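Local coordinates for protein salicylaldehyde dehydrogenase NahF (PDB 4JZ6) that probably oxidises salicylaldehyde to salicylate with NAD+ as the electron acceptor, as a member of the aldehyde dehydrogenase family acting in naphthalene degradation, at residues M302-L307 against G452-N457; G269-L274 against I392-T397; L424-F429 against G446-N451. All blocks are in the same frame, centred on the assembly; numbering follows the deposited sequence.

Contact 1 of 3, residues M302-L307 against G452-N457; sequences MSTERL and GSTVQN. With NK (salicylaldehyde), chain B.
Thr454 donates its hydroxyl to the backbone carbonyl of Met302, with OG1 2.7 Å from O. The donor lies nearly along the C=O axis, at a C=O...donor angle of 166°. Thr454 OG1 sits between its own backbone N and carbonyl carbon (chi1 76°), which turns the hydroxyl to the 302-307 segment. The hydroxyl of Thr304 is also near, with OG1 2.8 Å from Thr454 OG1. A water joins the same group. It accepts from Thr454 N and lies 2.8 Å from Thr304 OG1. The methyls of the two threonines, both CG2, meet at 4.0 Å as the side chains cross obliquely.

Both loops belong to the aldehyde dehydrogenase fold, and Met302 lines the pocket of the bound salicylaldehyde. Segment 302-307 runs into strand 306-310, and the loop 452-457 comes after strand 447-450. The backbone N of Met302 makes a weak hydrogen bond of 3.4 Å to the ligand oxygen OAH.

Van der Waals packing centres on the Met302 side chain, which is extended beyond CG. Its SD passes 3.4 Å from Gln456 O. The terminal CE comes within 3.6 Å of ring carbon CAG of the salicylaldehyde. It also makes an apolar contact with Val455 CG1 and touches Asn457 CB. The other Val455 methyl, CG2, rests against Met302 O and Ser303 CA.

Within 452-457, Ser453 OG accepts from Val455 N in an ST turn. Gln456 NE2 donates to Ser453 O at 2.9 Å, and also bonds to Glu492 of the second subunit. Asn457 ND2 bonds to Asp475.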
ATOM      1  N   MET A 302      16.751  -0.990  12.973  1.00 22.73           N
ATOM      2  CA  MET A 302      17.674  -1.740  12.126  1.00 21.04           C
ATOM      3  C   MET A 302      18.985  -2.118  12.824  1.00 25.00           C
ATOM      4  O   MET A 302      19.933  -2.544  12.156  1.00 26.88           O
ATOM      5  CB  MET A 302      17.978  -0.980  10.831  1.00 20.48           C
ATOM      6  CG  MET A 302      18.454   0.459  11.019  1.00 20.36           C
ATOM      7  SD  MET A 302      19.030   1.198   9.469  1.00 23.54           S
ATOM      8  CE  MET A 302      19.090   2.936   9.923  1.00 19.82           C
ATOM      9  N   SER A 303      19.042  -1.956  14.148  1.00 21.99           N
ATOM     10  CA  SER A 303      20.216  -2.372  14.916  1.00 22.53           C
ATOM     11  C   SER A 303      20.489  -3.826  14.623  1.00 24.53           C
ATOM     12  O   SER A 303      19.557  -4.610  14.452  1.00 28.12           O
ATOM     13  CB  SER A 303      19.995  -2.213  16.421  1.00 28.05           C
ATOM     14  OG  SER A 303      20.101  -0.864  16.827  1.00 32.65           O
ATOM     15  N   THR A 304      21.763  -4.186  14.550  1.00 23.55           N
ATOM     16  CA  THR A 304      22.149  -5.560  14.286  1.00 23.31           C
ATOM     17  C   THR A 304      21.716  -6.443  15.449  1.00 31.16           C
ATOM     18  O   THR A 304      22.325  -6.412  16.519  1.00 29.67           O
ATOM     19  CB  THR A 304      23.661  -5.664  14.111  1.00 23.56           C
ATOM     20  OG1 THR A 304      24.106  -4.641  13.212  1.00 23.07           O
ATOM     21  CG2 THR A 304      24.031  -7.023  13.565  1.00 23.83           C
ATOM     22  N   GLU A 305      20.653  -7.220  15.249  1.00 31.87           N
ATOM     23  CA  GLU A 305      20.120  -8.060  16.320  1.00 24.64           C
ATOM     24  C   GLU A 305      20.576  -9.511  16.206  1.00 36.61           C
ATOM     25  O   GLU A 305      20.471 -10.278  17.157  1.00 25.86           O
ATOM     26  CB  GLU A 305      18.594  -7.986  16.359  1.00 28.15           C
ATOM     27  CG  GLU A 305      18.050  -6.586  16.591  1.00 29.20           C
ATOM     28  CD  GLU A 305      17.029  -6.529  17.711  1.00 32.07           C
ATOM     29  OE1 GLU A 305      16.706  -7.595  18.276  1.00 34.19           O
ATOM     30  OE2 GLU A 305      16.555  -5.416  18.033  1.00 34.64           O
ATOM     31  N   ARG A 306      21.078  -9.883  15.034  1.00 24.87           N
ATOM     32  CA  ARG A 306      21.620 -11.219  14.822  1.00 27.15           C
ATOM     33  C   ARG A 306      22.991 -11.137  14.173  1.00 31.24           C
ATOM     34  O   ARG A 306      23.239 -10.278  13.322  1.00 33.49           O
ATOM     35  CB  ARG A 306      20.715 -12.035  13.899  1.00 25.30           C
ATOM     36  CG  ARG A 306      19.464 -12.605  14.529  1.00 25.68           C
ATOM     37  CD  ARG A 306      18.475 -12.937  13.433  1.00 25.38           C
ATOM     38  NE  ARG A 306      17.530 -13.980  13.809  1.00 36.99           N
ATOM     39  CZ  ARG A 306      16.876 -14.738  12.931  1.00 35.29           C
ATOM     40  NH1 ARG A 306      17.072 -14.568  11.628  1.00 25.55           N
ATOM     41  NH2 ARG A 306      16.033 -15.671  13.353  1.00 31.05           N
ATOM     42  N   LEU A 307      23.873 -12.043  14.576  1.00 28.36           N
ATOM     43  CA  LEU A 307      25.117 -12.269  13.869  1.00 26.11           C
ATOM     44  C   LEU A 307      25.107 -13.721  13.404  1.00 31.47           C
ATOM     45  O   LEU A 307      25.451 -14.620  14.180  1.00 28.83           O
ATOM     46  CB  LEU A 307      26.316 -12.036  14.795  1.00 36.73           C
ATOM     47  CG  LEU A 307      26.729 -10.628  15.252  1.00 34.51           C
ATOM     48  CD1 LEU A 307      26.949  -9.718  14.056  1.00 34.08           C
ATOM     49  CD2 LEU A 307      25.728 -10.008  16.219  1.00 30.72           C
ATOM     50  N   GLY A 452      28.880  -4.409   4.440  1.00 22.67           N
ATOM     51  CA  GLY A 452      28.515  -3.203   5.159  1.00 23.96           C
ATOM     52  C   GLY A 452      27.694  -3.507   6.399  1.00 24.45           C
ATOM     53  O   GLY A 452      27.205  -4.623   6.564  1.00 28.96           O
ATOM     54  N   SER A 453      27.537  -2.518   7.275  1.00 22.09           N
ATOM     55  CA  SER A 453      26.754  -2.714   8.491  1.00 31.77           C
ATOM     56  C   SER A 453      25.266  -2.793   8.171  1.00 21.57           C
ATOM     57  O   SER A 453      24.850  -2.509   7.047  1.00 21.17           O
ATOM     58  CB  SER A 453      27.010  -1.580   9.488  1.00 34.93           C
ATOM     59  OG  SER A 453      26.241  -0.431   9.173  1.00 33.71           O
ATOM     60  N   THR A 454      24.465  -3.166   9.166  1.00 21.64           N
ATOM     61  CA  THR A 454      23.011  -3.196   9.003  1.00 25.73           C
ATOM     62  C   THR A 454      22.381  -1.832   9.249  1.00 25.01           C
ATOM     63  O   THR A 454      21.202  -1.635   8.970  1.00 28.85           O
ATOM     64  CB  THR A 454      22.339  -4.184   9.978  1.00 27.31           C
ATOM     65  OG1 THR A 454      22.310  -3.612  11.297  1.00 22.56           O
ATOM     66  CG2 THR A 454      23.069  -5.529   9.986  1.00 22.10           C
ATOM     67  N   VAL A 455      23.162  -0.898   9.786  1.00 23.07           N
ATOM     68  CA  VAL A 455      22.639   0.422  10.137  1.00 22.89           C
ATOM     69  C   VAL A 455      23.035   1.484   9.107  1.00 22.42           C
ATOM     70  O   VAL A 455      24.035   2.206   9.268  1.00 23.51           O
ATOM     71  CB  VAL A 455      23.065   0.835  11.566  1.00 24.60           C
ATOM     72  CG1 VAL A 455      22.541   2.220  11.923  1.00 21.17           C
ATOM     73  CG2 VAL A 455      22.570  -0.186  12.568  1.00 21.66           C
ATOM     74  N   GLN A 456      22.256   1.562   8.031  1.00 21.15           N
ATOM     75  CA  GLN A 456      22.487   2.556   6.985  1.00 20.02           C
ATOM     76  C   GLN A 456      21.166   3.148   6.511  1.00 21.06           C
ATOM     77  O   GLN A 456      20.125   2.494   6.559  1.00 19.16           O
ATOM     78  CB  GLN A 456      23.239   1.935   5.802  1.00 19.81           C
ATOM     79  CG  GLN A 456      24.597   1.359   6.167  1.00 20.33           C
ATOM     80  CD  GLN A 456      25.295   0.683   5.000  1.00 22.61           C
ATOM     81  OE1 GLN A 456      25.326   1.208   3.886  1.00 22.72           O
ATOM     82  NE2 GLN A 456      25.863  -0.490   5.253  1.00 25.25           N
ATOM     83  N   ASN A 457      21.222   4.400   6.067  1.00 21.63           N
ATOM     84  CA  ASN A 457      20.063   5.090   5.513  1.00 18.77           C
ATOM     85  C   ASN A 457      20.510   6.323   4.763  1.00 20.49           C
ATOM     86  O   ASN A 457      21.140   7.216   5.333  1.00 27.62           O
ATOM     87  CB  ASN A 457      19.061   5.478   6.603  1.00 18.79           C
ATOM     88  CG  ASN A 457      17.773   6.094   6.046  1.00 20.83           C
ATOM     89  OD1 ASN A 457      17.178   6.977   6.676  1.00 25.64           O
ATOM     90  ND2 ASN A 457      17.341   5.637   4.878  1.00 18.13           N
TER
HETATM   91  OAH  NK B 501      15.338   2.077  12.973  1.00 34.03           O
HETATM   92  CAD  NK B 501      15.034   3.234  13.185  1.00 24.65           C
HETATM   93  CAA  NK B 501      15.650   4.237  12.290  1.00 25.42           C
HETATM   94  CAC  NK B 501      15.608   4.102  10.903  1.00 20.73           C
HETATM   95  CAG  NK B 501      16.208   5.073  10.107  1.00 20.00           C
HETATM   96  CAI  NK B 501      16.853   6.151  10.681  1.00 19.66           C
HETATM   97  CAE  NK B 501      16.903   6.282  12.057  1.00 29.08           C
HETATM   98  CAB  NK B 501      16.300   5.320  12.867  1.00 29.44           C
HETATM   99  OAF  NK B 501      16.321   5.404  14.239  1.00 32.05           O
HETATM  100  O   HOH W   1      26.028  -4.299  11.255  1.00 22.88           O

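Contact 2 of 3, residues G269-L274 against I392-T397; sequences GGKSPL and IYDEET
Lys271 reaches across to the 392-397 loop, and the carboxylate of Glu396 meets the backbone of Gly269 and Gly270. The contact ties the lead-in to strand 273-276 to the loop before strand 401-407, two strands of the seven-stranded mixed sheet of this aldehyde dehydrogenase fold.

The lysine leaves its backbone with CG anti to N (chi1 -172°) and bends at chi2. It then runs straight to its ammonium. On the way it crosses the Asp394 side chain at a slant, with CG 3.6 Å from OD1. This is packing, since that carboxylate bonds instead to Ser420 and Val421. Further out, CD and CE lie against the carbonyls of Asp394 and Tyr393. NZ is held by two backbone oxygens, Ile392 O at 2.9 Å and Glu395 O at 2.8 Å. The second is approached from above the carbonyl plane. A salt bridge to Glu305 gives the same nitrogen a carboxylate partner, which probably helps keep it charged.

Glu396 is extended, and its CG passes Gly270 O. OE2 lies 3.5 Å from Gly269 CA. Gly270 N donates to Glu396 OE1 at 3.1 Å, meeting that oxygen 68° out of the carboxylate plane.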
ATOM      1  N   GLY A 269       9.011  -3.230  13.093  1.00 24.76           N
ATOM      2  CA  GLY A 269      10.148  -3.842  13.755  1.00 28.69           C
ATOM      3  C   GLY A 269      11.136  -4.541  12.841  1.00 30.03           C
ATOM      4  O   GLY A 269      10.858  -4.784  11.657  1.00 22.95           O
ATOM      5  N   GLY A 270      12.299  -4.867  13.404  1.00 27.38           N
ATOM      6  CA  GLY A 270      13.328  -5.590  12.684  1.00 24.01           C
ATOM      7  C   GLY A 270      14.079  -6.559  13.574  1.00 22.80           C
ATOM      8  O   GLY A 270      14.025  -6.468  14.800  1.00 24.03           O
ATOM      9  N   LYS A 271      14.766  -7.506  12.945  1.00 25.23           N
ATOM     10  CA  LYS A 271      15.683  -8.407  13.627  1.00 23.45           C
ATOM     11  C   LYS A 271      16.878  -8.506  12.688  1.00 29.84           C
ATOM     12  O   LYS A 271      17.287  -9.591  12.276  1.00 27.19           O
ATOM     13  CB  LYS A 271      15.032  -9.772  13.847  1.00 24.08           C
ATOM     14  CG  LYS A 271      15.825 -10.732  14.722  1.00 24.82           C
ATOM     15  CD  LYS A 271      15.799 -10.327  16.176  1.00 25.29           C
ATOM     16  CE  LYS A 271      16.787 -11.137  16.996  1.00 25.99           C
ATOM     17  NZ  LYS A 271      16.677 -10.813  18.436  1.00 26.56           N
ATOM     18  N   SER A 272      17.415  -7.342  12.341  1.00 26.50           N
ATOM     19  CA  SER A 272      18.402  -7.211  11.277  1.00 24.39           C
ATOM     20  C   SER A 272      19.696  -7.984  11.522  1.00 31.67           C
ATOM     21  O   SER A 272      20.390  -7.754  12.515  1.00 34.74           O
ATOM     22  CB  SER A 272      18.691  -5.733  11.040  1.00 24.29           C
ATOM     23  OG  SER A 272      17.533  -5.094  10.534  1.00 21.32           O
ATOM     24  N   PRO A 273      20.023  -8.908  10.603  1.00 31.41           N
ATOM     25  CA  PRO A 273      21.165  -9.810  10.769  1.00 30.24           C
ATOM     26  C   PRO A 273      22.419  -9.333  10.044  1.00 28.02           C
ATOM     27  O   PRO A 273      22.332  -8.685   8.997  1.00 22.73           O
ATOM     28  CB  PRO A 273      20.666 -11.095  10.110  1.00 23.70           C
ATOM     29  CG  PRO A 273      19.800 -10.594   8.976  1.00 23.10           C
ATOM     30  CD  PRO A 273      19.219  -9.261   9.416  1.00 22.59           C
ATOM     31  N   LEU A 274      23.579  -9.654  10.606  1.00 26.85           N
ATOM     32  CA  LEU A 274      24.826  -9.537   9.869  1.00 23.80           C
ATOM     33  C   LEU A 274      25.290 -10.946   9.516  1.00 29.73           C
ATOM     34  O   LEU A 274      25.609 -11.749  10.401  1.00 30.53           O
ATOM     35  CB  LEU A 274      25.887  -8.806  10.691  1.00 24.01           C
ATOM     36  CG  LEU A 274      27.097  -8.272   9.915  1.00 25.36           C
ATOM     37  CD1 LEU A 274      26.669  -7.128   9.015  1.00 23.30           C
ATOM     38  CD2 LEU A 274      28.216  -7.830  10.838  1.00 24.43           C
ATOM     39  N   ILE A 392      14.580 -15.134  21.971  1.00 33.19           N
ATOM     40  CA  ILE A 392      15.490 -14.090  21.500  1.00 31.36           C
ATOM     41  C   ILE A 392      16.054 -14.371  20.101  1.00 30.60           C
ATOM     42  O   ILE A 392      16.614 -13.480  19.458  1.00 32.46           O
ATOM     43  CB  ILE A 392      16.636 -13.827  22.513  1.00 30.20           C
ATOM     44  CG1 ILE A 392      17.186 -12.405  22.349  1.00 29.41           C
ATOM     45  CG2 ILE A 392      17.734 -14.864  22.372  1.00 30.58           C
ATOM     46  CD1 ILE A 392      18.122 -11.979  23.456  1.00 29.89           C
ATOM     47  N   TYR A 393      15.887 -15.604  19.629  1.00 30.12           N
ATOM     48  CA  TYR A 393      16.262 -15.979  18.265  1.00 37.46           C
ATOM     49  C   TYR A 393      15.641 -15.058  17.205  1.00 38.93           C
ATOM     50  O   TYR A 393      16.303 -14.678  16.243  1.00 38.63           O
ATOM     51  CB  TYR A 393      15.863 -17.432  18.012  1.00 38.39           C
ATOM     52  CG  TYR A 393      16.205 -18.007  16.653  1.00 36.62           C
ATOM     53  CD1 TYR A 393      15.241 -18.102  15.653  1.00 34.96           C
ATOM     54  CD2 TYR A 393      17.475 -18.502  16.387  1.00 34.01           C
ATOM     55  CE1 TYR A 393      15.540 -18.653  14.420  1.00 34.93           C
ATOM     56  CE2 TYR A 393      17.785 -19.058  15.158  1.00 36.27           C
ATOM     57  CZ  TYR A 393      16.817 -19.131  14.176  1.00 37.24           C
ATOM     58  OH  TYR A 393      17.126 -19.683  12.947  1.00 36.85           O
ATOM     59  N   ASP A 394      14.381 -14.682  17.382  1.00 27.99           N
ATOM     60  CA  ASP A 394      13.743 -13.833  16.384  1.00 42.27           C
ATOM     61  C   ASP A 394      12.943 -12.673  16.976  1.00 45.81           C
ATOM     62  O   ASP A 394      12.523 -11.774  16.251  1.00 50.51           O
ATOM     63  CB  ASP A 394      12.864 -14.665  15.444  1.00 27.24           C
ATOM     64  CG  ASP A 394      12.510 -13.921  14.169  1.00 36.06           C
ATOM     65  OD1 ASP A 394      13.359 -13.135  13.690  1.00 29.70           O
ATOM     66  OD2 ASP A 394      11.386 -14.117  13.646  1.00 36.08           O
ATOM     67  N   GLU A 395      12.728 -12.684  18.285  1.00 27.61           N
ATOM     68  CA  GLU A 395      12.042 -11.566  18.928  1.00 32.61           C
ATOM     69  C   GLU A 395      12.949 -10.337  18.997  1.00 30.84           C
ATOM     70  O   GLU A 395      14.098 -10.425  19.432  1.00 27.06           O
ATOM     71  CB  GLU A 395      11.574 -11.955  20.328  1.00 37.12           C
ATOM     72  CG  GLU A 395      10.069 -11.936  20.503  1.00 42.83           C
ATOM     73  CD  GLU A 395       9.603 -12.860  21.610  1.00 44.47           C
ATOM     74  OE1 GLU A 395       9.316 -12.358  22.718  1.00 49.77           O
ATOM     75  OE2 GLU A 395       9.522 -14.087  21.369  1.00 42.26           O
ATOM     76  N   GLU A 396      12.430  -9.195  18.564  1.00 27.65           N
ATOM     77  CA  GLU A 396      13.194  -7.953  18.604  1.00 26.08           C
ATOM     78  C   GLU A 396      13.471  -7.538  20.043  1.00 27.67           C
ATOM     79  O   GLU A 396      12.581  -7.580  20.889  1.00 31.24           O
ATOM     80  CB  GLU A 396      12.449  -6.836  17.866  1.00 26.88           C
ATOM     81  CG  GLU A 396      13.266  -5.574  17.674  1.00 25.06           C
ATOM     82  CD  GLU A 396      12.542  -4.523  16.857  1.00 31.08           C
ATOM     83  OE1 GLU A 396      13.218  -3.777  16.116  1.00 23.17           O
ATOM     84  OE2 GLU A 396      11.296  -4.438  16.955  1.00 36.07           O
ATOM     85  N   THR A 397      14.708  -7.141  20.315  1.00 26.30           N
ATOM     86  CA  THR A 397      15.102  -6.711  21.648  1.00 45.51           C
ATOM     87  C   THR A 397      15.729  -5.324  21.575  1.00 42.66           C
ATOM     88  O   THR A 397      16.864  -5.170  21.138  1.00 50.91           O
ATOM     89  CB  THR A 397      16.119  -7.688  22.269  1.00 54.02           C
ATOM     90  OG1 THR A 397      17.371  -7.586  21.579  1.00 57.85           O
ATOM     91  CG2 THR A 397      15.611  -9.124  22.182  1.00 51.34           C
TER

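Contact 3 of 3, residues L424-F429 against G446-N451; sequences LSSGVF and GCVHIN
Phe429 lays its ring over Asn451 at the end of two paired strands. Starting at CB, the side chain first passes Asn451 OD1. That oxygen stands 3.4 Å from CD1 and also touches Phe429 CA; its own hydrogen bond is to Gly430 N. The middle of the ring lies over Asn451 CA, which stands 3.6 Å from the ring centroid and almost straight above it, a CH-pi contact. At the tip, CZ comes 3.3 Å from Asn451 C, with Asn451 O close by. The ring and the Asn451 amide are turned 68° apart. Ala284, Ala285 and Ala288 of helix 282-294 also touch this side chain. An alanine here is likely to leave Asn451 CA without its aromatic cover and to open a gap against that helix.

The strands are parallel and belong to a beta-alpha-beta unit, with helix 433-442 as the connection between 425-429 and 447-450. Their axes differ by 21° in direction. Cys447 N, His449 N and Asn451 N donate to the carbonyls of Leu424, Ser426 and Val428. Val428 N returns a bond to His449 O at 2.9 Å. On the face toward the connecting helix, Val428 CB meets Ile450 CD1, and Val428 CG2 touches Val448 CG1. Ser426 places OG between its backbone N and carbonyl carbon (chi1 66°), from where it donates to Cys447 O at 3.0 Å.

On the other face, a water lies in the plane of the His449 ring, 2.8 Å from NE2. The same water donates to Ser425 OG, which also bonds to Thr454 O. His449 ND1 bonds to Thr490 of the second subunit. A strand of that subunit pairs in parallel with 447-450 and carries the sheet across the interface.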
ATOM      1  N   LEU A 424      13.900  -6.005   7.643  1.00 28.66           N
ATOM      2  CA  LEU A 424      14.221  -4.586   7.496  1.00 28.41           C
ATOM      3  C   LEU A 424      15.571  -4.377   6.819  1.00 26.52           C
ATOM      4  O   LEU A 424      15.645  -4.040   5.635  1.00 25.05           O
ATOM      5  CB  LEU A 424      14.196  -3.873   8.858  1.00 26.20           C
ATOM      6  CG  LEU A 424      14.553  -2.381   8.863  1.00 28.66           C
ATOM      7  CD1 LEU A 424      13.758  -1.615   7.807  1.00 19.46           C
ATOM      8  CD2 LEU A 424      14.343  -1.759  10.242  1.00 27.17           C
ATOM      9  N   SER A 425      16.642  -4.565   7.582  1.00 23.70           N
ATOM     10  CA  SER A 425      17.981  -4.341   7.066  1.00 20.23           C
ATOM     11  C   SER A 425      18.840  -5.581   7.280  1.00 27.15           C
ATOM     12  O   SER A 425      18.487  -6.458   8.068  1.00 24.86           O
ATOM     13  CB  SER A 425      18.612  -3.131   7.744  1.00 20.14           C
ATOM     14  OG  SER A 425      19.753  -2.697   7.033  1.00 27.72           O
ATOM     15  N   SER A 426      19.962  -5.654   6.570  1.00 20.78           N
ATOM     16  CA  SER A 426      20.858  -6.797   6.684  1.00 21.56           C
ATOM     17  C   SER A 426      22.218  -6.482   6.079  1.00 21.38           C
ATOM     18  O   SER A 426      22.350  -5.587   5.237  1.00 21.01           O
ATOM     19  CB  SER A 426      20.257  -8.022   5.992  1.00 21.53           C
ATOM     20  OG  SER A 426      20.177  -7.807   4.591  1.00 21.24           O
ATOM     21  N   GLY A 427      23.230  -7.224   6.518  1.00 21.93           N
ATOM     22  CA  GLY A 427      24.566  -7.091   5.968  1.00 25.46           C
ATOM     23  C   GLY A 427      25.139  -8.455   5.662  1.00 25.39           C
ATOM     24  O   GLY A 427      24.873  -9.413   6.389  1.00 31.45           O
ATOM     25  N   VAL A 428      25.915  -8.553   4.586  1.00 22.89           N
ATOM     26  CA  VAL A 428      26.523  -9.826   4.203  1.00 23.72           C
ATOM     27  C   VAL A 428      28.022  -9.678   3.984  1.00 23.98           C
ATOM     28  O   VAL A 428      28.449  -9.046   3.021  1.00 27.40           O
ATOM     29  CB  VAL A 428      25.902 -10.388   2.908  1.00 25.40           C
ATOM     30  CG1 VAL A 428      26.512 -11.730   2.581  1.00 24.26           C
ATOM     31  CG2 VAL A 428      24.388 -10.492   3.032  1.00 23.10           C
ATOM     32  N   PHE A 429      28.823 -10.270   4.866  1.00 30.39           N
ATOM     33  CA  PHE A 429      30.276 -10.181   4.737  1.00 25.10           C
ATOM     34  C   PHE A 429      30.922 -11.424   4.129  1.00 25.85           C
ATOM     35  O   PHE A 429      30.809 -12.527   4.661  1.00 26.30           O
ATOM     36  CB  PHE A 429      30.927  -9.860   6.080  1.00 25.35           C
ATOM     37  CG  PHE A 429      31.039  -8.391   6.359  1.00 24.91           C
ATOM     38  CD1 PHE A 429      32.240  -7.728   6.168  1.00 25.22           C
ATOM     39  CD2 PHE A 429      29.943  -7.669   6.806  1.00 24.27           C
ATOM     40  CE1 PHE A 429      32.347  -6.378   6.426  1.00 24.89           C
ATOM     41  CE2 PHE A 429      30.043  -6.318   7.058  1.00 23.93           C
ATOM     42  CZ  PHE A 429      31.247  -5.671   6.868  1.00 24.25           C
ATOM     43  N   GLY A 446      14.485  -5.432   3.084  1.00 19.61           N
ATOM     44  CA  GLY A 446      14.343  -4.166   2.396  1.00 19.11           C
ATOM     45  C   GLY A 446      15.689  -3.539   2.094  1.00 18.98           C
ATOM     46  O   GLY A 446      15.837  -2.830   1.099  1.00 25.61           O
ATOM     47  N   CYS A 447      16.668  -3.793   2.959  1.00 19.24           N
ATOM     48  CA  CYS A 447      18.021  -3.277   2.769  1.00 19.25           C
ATOM     49  C   CYS A 447      19.060  -4.385   2.926  1.00 25.56           C
ATOM     50  O   CYS A 447      19.086  -5.081   3.948  1.00 26.45           O
ATOM     51  CB  CYS A 447      18.307  -2.168   3.776  1.00 19.13           C
ATOM     52  SG  CYS A 447      17.001  -0.932   3.895  1.00 20.02           S
ATOM     53  N   VAL A 448      19.911  -4.546   1.913  1.00 21.49           N
ATOM     54  CA  VAL A 448      21.008  -5.514   1.958  1.00 20.37           C
ATOM     55  C   VAL A 448      22.340  -4.802   1.716  1.00 23.53           C
ATOM     56  O   VAL A 448      22.500  -4.086   0.725  1.00 23.08           O
ATOM     57  CB  VAL A 448      20.825  -6.631   0.909  1.00 23.43           C
ATOM     58  CG1 VAL A 448      22.030  -7.545   0.887  1.00 21.25           C
ATOM     59  CG2 VAL A 448      19.567  -7.423   1.200  1.00 29.14           C
ATOM     60  N   HIS A 449      23.296  -4.987   2.623  1.00 24.47           N
ATOM     61  CA  HIS A 449      24.578  -4.302   2.492  1.00 22.31           C
ATOM     62  C   HIS A 449      25.744  -5.269   2.370  1.00 23.10           C
ATOM     63  O   HIS A 449      26.114  -5.945   3.338  1.00 26.25           O
ATOM     64  CB  HIS A 449      24.781  -3.327   3.650  1.00 20.88           C
ATOM     65  CG  HIS A 449      23.691  -2.309   3.755  1.00 25.63           C
ATOM     66  ND1 HIS A 449      23.474  -1.351   2.787  1.00 26.43           N
ATOM     67  CD2 HIS A 449      22.736  -2.119   4.694  1.00 20.14           C
ATOM     68  CE1 HIS A 449      22.443  -0.607   3.131  1.00 19.59           C
ATOM     69  NE2 HIS A 449      21.976  -1.047   4.285  1.00 23.32           N
ATOM     70  N   ILE A 450      26.316  -5.338   1.170  1.00 21.89           N
ATOM     71  CA  ILE A 450      27.415  -6.260   0.906  1.00 22.49           C
ATOM     72  C   ILE A 450      28.709  -5.711   1.496  1.00 23.15           C
ATOM     73  O   ILE A 450      29.224  -4.680   1.054  1.00 22.77           O
ATOM     74  CB  ILE A 450      27.589  -6.529  -0.594  1.00 22.69           C
ATOM     75  CG1 ILE A 450      26.277  -7.039  -1.203  1.00 30.43           C
ATOM     76  CG2 ILE A 450      28.720  -7.510  -0.823  1.00 23.49           C
ATOM     77  CD1 ILE A 450      25.665  -8.223  -0.477  1.00 22.57           C
ATOM     78  N   ASN A 451      29.220  -6.416   2.499  1.00 23.26           N
ATOM     79  CA  ASN A 451      30.356  -5.955   3.286  1.00 23.64           C
ATOM     80  C   ASN A 451      30.094  -4.584   3.928  1.00 23.99           C
ATOM     81  O   ASN A 451      30.965  -3.718   3.962  1.00 23.38           O
ATOM     82  CB  ASN A 451      31.634  -5.965   2.448  1.00 24.22           C
ATOM     83  CG  ASN A 451      32.020  -7.359   1.999  1.00 24.82           C
ATOM     84  OD1 ASN A 451      32.075  -8.287   2.802  1.00 25.15           O
ATOM     85  ND2 ASN A 451      32.280  -7.516   0.710  1.00 25.04           N
TER
HETATM   86  O   HOH W   2      19.947  -0.032   5.986  1.00 22.44           O

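All three contacts reach one seven-stranded mixed sheet. Strands 306-310, 273-276, 425-429 and 447-450 are consecutive in it. Centres of contacts 1 and 3 lie about 7 Å apart, those of 1 and 2 about 10 Å, and those of 2 and 3 about 14 Å. Along the chain, the segments of contacts 1 and 2 alternate. Contact 2 closes before contact 3 opens, and both segments of contact 3 fall between those of contact 1. Backbone pairing of Ser272 with Glu305 and of Pro273 with Gly427 probably joins neighbouring strands. Contact 1 holds Met302 of the salicylaldehyde pocket, while contacts 1 and 3 both touch the second subunit. The sheet and its loops thus probably link the substrate site to the dimer interface.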